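Long-range contact in arylsulfatase (Pseudoalteromonas sp. MB47, PDB 7AJ0), which probably removes sulfate groups from the algal polysaccharide fucoidan as a calcium-binding, exo-acting sulfatase: residues R50-L62 with G259-H272. Numbering follows the deposited sequence.
Sequences RKPNVLVLLVDDL and GKPFYLIHSFSKIH. With CA (calcium ion), chain G.
Asn53 lays its side-chain amide almost flat on the Phe262 ring, the two planes 12° apart, with CB 3.4 Å from the ring centroid in a CH-pi contact. Phe262 gets there by setting its ring carbon CG between its own backbone N and carbonyl carbon (chi1 73°), which turns the ring back over Asn53. The same amide offers OD1 to Phe262 N at 3.0 Å, so one side chain grips both ring and backbone. An alanine in place of Phe262 removes the ring under the amide, which would probably leave a gap there and the amide held by its hydrogen bonds alone. From here strands 53-59 and 262-267 run parallel, neighbours in the central sheet of the alkaline-phosphatase-like fold. Val54 CB packs against Tyr263 CD2 (3.6 Å) on one face; on the other, Leu55 CD1 meets Leu264 CD2, both leucines pointing the same way. Beyond the strands, Ile271 N donates to Asp60 O (2.8 Å). Asp60 and Asp61 each give OD1 to the calcium ion, which Cys102, Asp325 and Asn326 also bind, while Asp60 OD2 forms a salt bridge with Lys157 and Asp61 OD2 with Lys345. The parallel strand pair thus delivers two carboxylates to the metal site, their negative charge probably balanced by calcium and both lysines.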
ATOM      1  N   ARG A  50      11.623 -58.369  16.858  1.00 30.30           N
ATOM      2  CA  ARG A  50      10.308 -57.766  17.039  1.00 29.96           C
ATOM      3  C   ARG A  50      10.199 -56.537  16.148  1.00 29.16           C
ATOM      4  O   ARG A  50      11.186 -56.071  15.572  1.00 31.31           O
ATOM      5  CB  ARG A  50      10.048 -57.406  18.507  1.00 30.02           C
ATOM      6  CG  ARG A  50      10.993 -56.367  19.105  1.00 33.82           C
ATOM      7  CD  ARG A  50      10.553 -56.024  20.525  1.00 29.68           C
ATOM      8  NE  ARG A  50      11.326 -54.945  21.131  1.00 29.27           N
ATOM      9  CZ  ARG A  50      12.324 -55.123  21.996  1.00 29.59           C
ATOM     10  NH1 ARG A  50      12.695 -56.344  22.364  1.00 30.32           N
ATOM     11  NH2 ARG A  50      12.953 -54.068  22.493  1.00 29.21           N
ATOM     12  N   LYS A  51       8.974 -56.019  16.040  1.00 28.88           N
ATOM     13  CA  LYS A  51       8.709 -54.876  15.182  1.00 28.17           C
ATOM     14  C   LYS A  51       9.477 -53.650  15.671  1.00 27.62           C
ATOM     15  O   LYS A  51       9.849 -53.562  16.843  1.00 27.75           O
ATOM     16  CB  LYS A  51       7.213 -54.579  15.146  1.00 28.08           C
ATOM     17  CG  LYS A  51       6.388 -55.629  14.419  1.00 28.57           C
ATOM     18  CD  LYS A  51       4.899 -55.390  14.618  1.00 41.44           C
ATOM     19  CE  LYS A  51       4.060 -56.452  13.924  1.00 47.70           C
ATOM     20  NZ  LYS A  51       2.624 -56.365  14.318  1.00 56.54           N
ATOM     21  N   PRO A  52       9.724 -52.689  14.784  1.00 27.05           N
ATOM     22  CA  PRO A  52      10.524 -51.522  15.166  1.00 26.58           C
ATOM     23  C   PRO A  52       9.757 -50.527  16.019  1.00 26.26           C
ATOM     24  O   PRO A  52       8.528 -50.437  15.972  1.00 26.24           O
ATOM     25  CB  PRO A  52      10.907 -50.899  13.816  1.00 26.16           C
ATOM     26  CG  PRO A  52       9.799 -51.301  12.900  1.00 26.23           C
ATOM     27  CD  PRO A  52       9.373 -52.678  13.349  1.00 26.89           C
ATOM     28  N   ASN A  53      10.517 -49.778  16.815  1.00 26.08           N
ATOM     29  CA  ASN A  53       9.976 -48.649  17.549  1.00 25.74           C
ATOM     30  C   ASN A  53       9.904 -47.429  16.635  1.00 25.14           C
ATOM     31  O   ASN A  53      10.633 -47.317  15.645  1.00 27.03           O
ATOM     32  CB  ASN A  53      10.841 -48.307  18.762  1.00 25.84           C
ATOM     33  CG  ASN A  53      11.293 -49.531  19.527  1.00 26.47           C
ATOM     34  OD1 ASN A  53      10.482 -50.351  19.955  1.00 26.89           O
ATOM     35  ND2 ASN A  53      12.603 -49.659  19.706  1.00 26.61           N
ATOM     36  N   VAL A  54       9.014 -46.505  16.980  1.00 24.87           N
ATOM     37  CA  VAL A  54       8.932 -45.214  16.313  1.00 24.33           C
ATOM     38  C   VAL A  54       8.971 -44.134  17.383  1.00 24.17           C
ATOM     39  O   VAL A  54       8.249 -44.218  18.382  1.00 24.39           O
ATOM     40  CB  VAL A  54       7.661 -45.077  15.455  1.00 24.20           C
ATOM     41  CG1 VAL A  54       7.619 -43.700  14.805  1.00 23.69           C
ATOM     42  CG2 VAL A  54       7.605 -46.171  14.401  1.00 24.42           C
ATOM     43  N   LEU A  55       9.824 -43.137  17.183  1.00 23.83           N
ATOM     44  CA  LEU A  55       9.891 -41.962  18.037  1.00 23.66           C
ATOM     45  C   LEU A  55       9.639 -40.747  17.161  1.00 23.20           C
ATOM     46  O   LEU A  55      10.424 -40.465  16.249  1.00 23.00           O
ATOM     47  CB  LEU A  55      11.249 -41.859  18.736  1.00 23.78           C
ATOM     48  CG  LEU A  55      11.484 -40.600  19.570  1.00 23.64           C
ATOM     49  CD1 LEU A  55      10.542 -40.542  20.761  1.00 23.86           C
ATOM     50  CD2 LEU A  55      12.938 -40.534  20.023  1.00 23.78           C
ATOM     51  N   VAL A  56       8.534 -40.056  17.414  1.00 23.45           N
ATOM     52  CA  VAL A  56       8.183 -38.843  16.686  1.00 22.73           C
ATOM     53  C   VAL A  56       8.471 -37.664  17.606  1.00 22.64           C
ATOM     54  O   VAL A  56       7.785 -37.470  18.614  1.00 22.82           O
ATOM     55  CB  VAL A  56       6.718 -38.854  16.232  1.00 22.72           C
ATOM     56  CG1 VAL A  56       6.417 -37.617  15.396  1.00 22.38           C
ATOM     57  CG2 VAL A  56       6.410 -40.122  15.451  1.00 22.90           C
ATOM     58  N   LEU A  57       9.498 -36.886  17.272  1.00 22.43           N
ATOM     59  CA  LEU A  57       9.829 -35.667  18.004  1.00 22.37           C
ATOM     60  C   LEU A  57       9.091 -34.511  17.337  1.00 22.10           C
ATOM     61  O   LEU A  57       9.439 -34.100  16.224  1.00 21.87           O
ATOM     62  CB  LEU A  57      11.334 -35.426  18.013  1.00 22.37           C
ATOM     63  CG  LEU A  57      12.183 -36.497  18.697  1.00 22.69           C
ATOM     64  CD1 LEU A  57      13.663 -36.227  18.467  1.00 35.03           C
ATOM     65  CD2 LEU A  57      11.867 -36.557  20.181  1.00 22.98           C
ATOM     66  N   LEU A  58       8.073 -33.994  18.011  1.00 22.18           N
ATOM     67  CA  LEU A  58       7.179 -32.987  17.450  1.00 22.02           C
ATOM     68  C   LEU A  58       7.417 -31.677  18.191  1.00 22.03           C
ATOM     69  O   LEU A  58       6.991 -31.516  19.338  1.00 22.27           O
ATOM     70  CB  LEU A  58       5.729 -33.443  17.564  1.00 22.18           C
ATOM     71  CG  LEU A  58       4.676 -32.646  16.801  1.00 22.07           C
ATOM     72  CD1 LEU A  58       4.911 -32.704  15.300  1.00 26.64           C
ATOM     73  CD2 LEU A  58       3.296 -33.184  17.152  1.00 28.00           C
ATOM     74  N   VAL A  59       8.100 -30.750  17.537  1.00 21.83           N
ATOM     75  CA  VAL A  59       8.331 -29.421  18.090  1.00 21.86           C
ATOM     76  C   VAL A  59       7.170 -28.521  17.692  1.00 21.82           C
ATOM     77  O   VAL A  59       6.617 -28.642  16.593  1.00 21.66           O
ATOM     78  CB  VAL A  59       9.676 -28.849  17.608  1.00 21.75           C
ATOM     79  CG1 VAL A  59       9.994 -27.558  18.346  1.00 22.34           C
ATOM     80  CG2 VAL A  59      10.783 -29.868  17.810  1.00 29.78           C
ATOM     81  N   ASP A  60       6.802 -27.610  18.586  1.00 22.00           N
ATOM     82  CA  ASP A  60       5.641 -26.753  18.391  1.00 22.06           C
ATOM     83  C   ASP A  60       6.064 -25.438  17.749  1.00 23.01           C
ATOM     84  O   ASP A  60       6.982 -24.770  18.236  1.00 22.01           O
ATOM     85  CB  ASP A  60       4.948 -26.500  19.732  1.00 22.41           C
ATOM     86  CG  ASP A  60       3.535 -25.973  19.577  1.00 22.56           C
ATOM     87  OD1 ASP A  60       3.080 -25.799  18.430  1.00 25.19           O
ATOM     88  OD2 ASP A  60       2.874 -25.735  20.609  1.00 30.07           O
ATOM     89  N   ASP A  61       5.400 -25.081  16.647  1.00 21.82           N
ATOM     90  CA  ASP A  61       5.585 -23.783  15.997  1.00 21.78           C
ATOM     91  C   ASP A  61       7.036 -23.556  15.583  1.00 21.64           C
ATOM     92  O   ASP A  61       7.564 -22.447  15.685  1.00 21.74           O
ATOM     93  CB  ASP A  61       5.103 -22.645  16.902  1.00 22.07           C
ATOM     94  CG  ASP A  61       3.600 -22.656  17.107  1.00 22.26           C
ATOM     95  OD1 ASP A  61       2.932 -23.546  16.547  1.00 22.17           O
ATOM     96  OD2 ASP A  61       3.084 -21.771  17.822  1.00 22.56           O
ATOM     97  N   LEU A  62       7.683 -24.611  15.100  1.00 21.47           N
ATOM     98  CA  LEU A  62       9.064 -24.533  14.647  1.00 21.40           C
ATOM     99  C   LEU A  62       9.098 -24.243  13.152  1.00 21.30           C
ATOM    100  O   LEU A  62       8.457 -24.941  12.361  1.00 21.13           O
ATOM    101  CB  LEU A  62       9.802 -25.838  14.945  1.00 21.38           C
ATOM    102  CG  LEU A  62      11.303 -25.847  14.649  1.00 21.39           C
ATOM    103  CD1 LEU A  62      12.050 -25.060  15.717  1.00 21.60           C
ATOM    104  CD2 LEU A  62      11.834 -27.270  14.547  1.00 29.39           C
ATOM    105  N   GLY A 259      10.558 -55.680  26.731  1.00 35.83           N
ATOM    106  CA  GLY A 259      10.746 -56.328  25.452  1.00 31.12           C
ATOM    107  C   GLY A 259       9.666 -56.056  24.437  1.00 30.70           C
ATOM    108  O   GLY A 259       9.511 -56.833  23.490  1.00 30.86           O
ATOM    109  N   LYS A 260       8.910 -54.973  24.597  1.00 30.22           N
ATOM    110  CA  LYS A 260       7.827 -54.666  23.677  1.00 29.86           C
ATOM    111  C   LYS A 260       8.171 -53.456  22.817  1.00 29.02           C
ATOM    112  O   LYS A 260       8.852 -52.532  23.272  1.00 28.67           O
ATOM    113  CB  LYS A 260       6.521 -54.384  24.430  1.00 30.04           C
ATOM    114  CG  LYS A 260       5.893 -55.620  25.057  1.00 30.93           C
ATOM    115  CD  LYS A 260       4.652 -55.266  25.865  1.00 37.91           C
ATOM    116  CE  LYS A 260       4.025 -56.509  26.480  1.00 46.68           C
ATOM    117  NZ  LYS A 260       2.972 -56.171  27.474  1.00 60.46           N
ATOM    118  N   PRO A 261       7.717 -53.428  21.565  1.00 28.71           N
ATOM    119  CA  PRO A 261       7.931 -52.233  20.744  1.00 27.95           C
ATOM    120  C   PRO A 261       7.171 -51.051  21.322  1.00 27.61           C
ATOM    121  O   PRO A 261       6.062 -51.196  21.843  1.00 27.89           O
ATOM    122  CB  PRO A 261       7.387 -52.631  19.366  1.00 34.62           C
ATOM    123  CG  PRO A 261       7.213 -54.123  19.412  1.00 32.06           C
ATOM    124  CD  PRO A 261       6.953 -54.465  20.845  1.00 29.10           C
ATOM    125  N   PHE A 262       7.778 -49.873  21.235  1.00 27.05           N
ATOM    126  CA  PHE A 262       7.146 -48.655  21.714  1.00 26.72           C
ATOM    127  C   PHE A 262       6.862 -47.721  20.546  1.00 26.11           C
ATOM    128  O   PHE A 262       7.609 -47.676  19.563  1.00 25.83           O
ATOM    129  CB  PHE A 262       8.011 -47.945  22.773  1.00 26.67           C
ATOM    130  CG  PHE A 262       9.242 -47.271  22.226  1.00 26.23           C
ATOM    131  CD1 PHE A 262       9.159 -46.028  21.613  1.00 25.64           C
ATOM    132  CD2 PHE A 262      10.486 -47.864  22.355  1.00 26.46           C
ATOM    133  CE1 PHE A 262      10.285 -45.406  21.115  1.00 25.30           C
ATOM    134  CE2 PHE A 262      11.620 -47.243  21.864  1.00 26.12           C
ATOM    135  CZ  PHE A 262      11.519 -46.012  21.244  1.00 25.55           C
ATOM    136  N   TYR A 263       5.754 -46.996  20.654  1.00 25.97           N
ATOM    137  CA  TYR A 263       5.423 -45.902  19.750  1.00 25.41           C
ATOM    138  C   TYR A 263       5.209 -44.669  20.618  1.00 25.23           C
ATOM    139  O   TYR A 263       4.227 -44.597  21.365  1.00 25.51           O
ATOM    140  CB  TYR A 263       4.185 -46.208  18.914  1.00 25.48           C
ATOM    141  CG  TYR A 263       3.915 -45.152  17.866  1.00 24.95           C
ATOM    142  CD1 TYR A 263       3.310 -43.950  18.206  1.00 24.72           C
ATOM    143  CD2 TYR A 263       4.279 -45.350  16.542  1.00 26.00           C
ATOM    144  CE1 TYR A 263       3.070 -42.978  17.257  1.00 24.29           C
ATOM    145  CE2 TYR A 263       4.042 -44.384  15.583  1.00 25.33           C
ATOM    146  CZ  TYR A 263       3.436 -43.199  15.948  1.00 24.07           C
ATOM    147  OH  TYR A 263       3.193 -42.229  15.003  1.00 23.69           O
ATOM    148  N   LEU A 264       6.125 -43.709  20.525  1.00 24.82           N
ATOM    149  CA  LEU A 264       6.112 -42.527  21.374  1.00 24.69           C
ATOM    150  C   LEU A 264       6.063 -41.280  20.507  1.00 24.16           C
ATOM    151  O   LEU A 264       6.916 -41.093  19.633  1.00 23.85           O
ATOM    152  CB  LEU A 264       7.345 -42.489  22.282  1.00 24.81           C
ATOM    153  CG  LEU A 264       7.539 -41.185  23.057  1.00 24.67           C
ATOM    154  CD1 LEU A 264       6.339 -40.907  23.948  1.00 24.94           C
ATOM    155  CD2 LEU A 264       8.815 -41.226  23.880  1.00 24.84           C
ATOM    156  N   ILE A 265       5.072 -40.428  20.759  1.00 24.11           N
ATOM    157  CA  ILE A 265       5.040 -39.067  20.236  1.00 23.69           C
ATOM    158  C   ILE A 265       5.480 -38.162  21.385  1.00 23.74           C
ATOM    159  O   ILE A 265       4.721 -37.916  22.323  1.00 24.01           O
ATOM    160  CB  ILE A 265       3.661 -38.680  19.716  1.00 23.66           C
ATOM    161  CG1 ILE A 265       3.305 -39.503  18.479  1.00 26.99           C
ATOM    162  CG2 ILE A 265       3.622 -37.184  19.398  1.00 23.31           C
ATOM    163  CD1 ILE A 265       1.872 -39.330  18.018  1.00 23.71           C
ATOM    164  N   HIS A 266       6.713 -37.660  21.314  1.00 23.51           N
ATOM    165  CA  HIS A 266       7.207 -36.680  22.274  1.00 23.55           C
ATOM    166  C   HIS A 266       6.892 -35.292  21.725  1.00 23.22           C
ATOM    167  O   HIS A 266       7.542 -34.827  20.783  1.00 22.89           O
ATOM    168  CB  HIS A 266       8.700 -36.842  22.520  1.00 23.56           C
ATOM    169  CG  HIS A 266       9.222 -35.959  23.609  1.00 23.70           C
ATOM    170  ND1 HIS A 266       9.236 -36.341  24.934  1.00 24.14           N
ATOM    171  CD2 HIS A 266       9.723 -34.701  23.575  1.00 23.51           C
ATOM    172  CE1 HIS A 266       9.739 -35.362  25.666  1.00 24.21           C
ATOM    173  NE2 HIS A 266      10.042 -34.357  24.865  1.00 23.83           N
ATOM    174  N   SER A 267       5.901 -34.636  22.314  1.00 25.56           N
ATOM    175  CA  SER A 267       5.340 -33.389  21.800  1.00 23.15           C
ATOM    176  C   SER A 267       5.809 -32.243  22.691  1.00 23.23           C
ATOM    177  O   SER A 267       5.173 -31.913  23.690  1.00 23.55           O
ATOM    178  CB  SER A 267       3.809 -33.493  21.749  1.00 23.33           C
ATOM    179  OG  SER A 267       3.208 -32.268  21.368  1.00 23.20           O
ATOM    180  N   PHE A 268       6.934 -31.634  22.314  1.00 22.99           N
ATOM    181  CA  PHE A 268       7.458 -30.509  23.070  1.00 23.09           C
ATOM    182  C   PHE A 268       6.384 -29.446  23.262  1.00 23.18           C
ATOM    183  O   PHE A 268       5.547 -29.216  22.383  1.00 23.32           O
ATOM    184  CB  PHE A 268       8.649 -29.866  22.352  1.00 24.97           C
ATOM    185  CG  PHE A 268       9.854 -30.746  22.236  1.00 22.80           C
ATOM    186  CD1 PHE A 268      10.805 -30.773  23.239  1.00 23.06           C
ATOM    187  CD2 PHE A 268      10.055 -31.521  21.108  1.00 22.57           C
ATOM    188  CE1 PHE A 268      11.923 -31.571  23.129  1.00 23.11           C
ATOM    189  CE2 PHE A 268      11.172 -32.322  20.993  1.00 22.62           C
ATOM    190  CZ  PHE A 268      12.107 -32.344  22.004  1.00 22.89           C
ATOM    191  N   SER A 269       6.416 -28.785  24.419  1.00 23.49           N
ATOM    192  CA  SER A 269       5.647 -27.556  24.572  1.00 23.60           C
ATOM    193  C   SER A 269       6.306 -26.412  23.810  1.00 23.33           C
ATOM    194  O   SER A 269       5.620 -25.569  23.220  1.00 23.26           O
ATOM    195  CB  SER A 269       5.504 -27.191  26.047  1.00 25.94           C
ATOM    196  OG  SER A 269       4.879 -25.926  26.187  1.00 24.24           O
ATOM    197  N   LYS A 270       7.632 -26.363  23.814  1.00 23.24           N
ATOM    198  CA  LYS A 270       8.351 -25.361  23.037  1.00 25.92           C
ATOM    199  C   LYS A 270       8.166 -25.627  21.547  1.00 22.64           C
ATOM    200  O   LYS A 270       7.963 -26.769  21.127  1.00 22.51           O
ATOM    201  CB  LYS A 270       9.830 -25.375  23.410  1.00 23.10           C
ATOM    202  CG  LYS A 270      10.107 -24.828  24.798  1.00 23.52           C
ATOM    203  CD  LYS A 270      11.412 -25.364  25.364  1.00 23.67           C
ATOM    204  CE  LYS A 270      11.688 -24.781  26.745  1.00 24.14           C
ATOM    205  NZ  LYS A 270      10.585 -25.055  27.713  1.00 24.44           N
ATOM    206  N   ILE A 271       8.238 -24.565  20.730  1.00 22.50           N
ATOM    207  CA  ILE A 271       8.554 -23.210  21.149  1.00 22.69           C
ATOM    208  C   ILE A 271       7.318 -22.308  21.114  1.00 22.82           C
ATOM    209  O   ILE A 271       7.384 -21.158  20.678  1.00 22.84           O
ATOM    210  CB  ILE A 271       9.663 -22.600  20.250  1.00 22.73           C
ATOM    211  CG1 ILE A 271       9.237 -22.631  18.777  1.00 22.22           C
ATOM    212  CG2 ILE A 271      10.970 -23.353  20.430  1.00 22.51           C
ATOM    213  CD1 ILE A 271      10.162 -21.861  17.865  1.00 28.53           C
ATOM    214  N   HIS A 272       6.187 -22.840  21.564  1.00 22.95           N
ATOM    215  CA  HIS A 272       4.974 -22.042  21.660  1.00 23.17           C
ATOM    216  C   HIS A 272       5.152 -20.938  22.697  1.00 23.56           C
ATOM    217  O   HIS A 272       5.831 -21.112  23.712  1.00 23.75           O
ATOM    218  CB  HIS A 272       3.786 -22.925  22.040  1.00 23.32           C
ATOM    219  CG  HIS A 272       2.465 -22.403  21.568  1.00 23.44           C
ATOM    220  ND1 HIS A 272       1.873 -21.277  22.098  1.00 23.81           N
ATOM    221  CD2 HIS A 272       1.616 -22.862  20.617  1.00 23.30           C
ATOM    222  CE1 HIS A 272       0.718 -21.063  21.493  1.00 23.88           C
ATOM    223  NE2 HIS A 272       0.540 -22.009  20.589  1.00 23.58           N
TER
HETATM  224 CA    CA G 600       1.728 -25.455  16.760  1.00 22.07          CA
HETATM  225  O   HOH W   1      11.567 -51.638  22.508  1.00 24.74           O
HETATM  226  O   HOH W   2       4.771 -30.272  20.018  1.00 22.07           O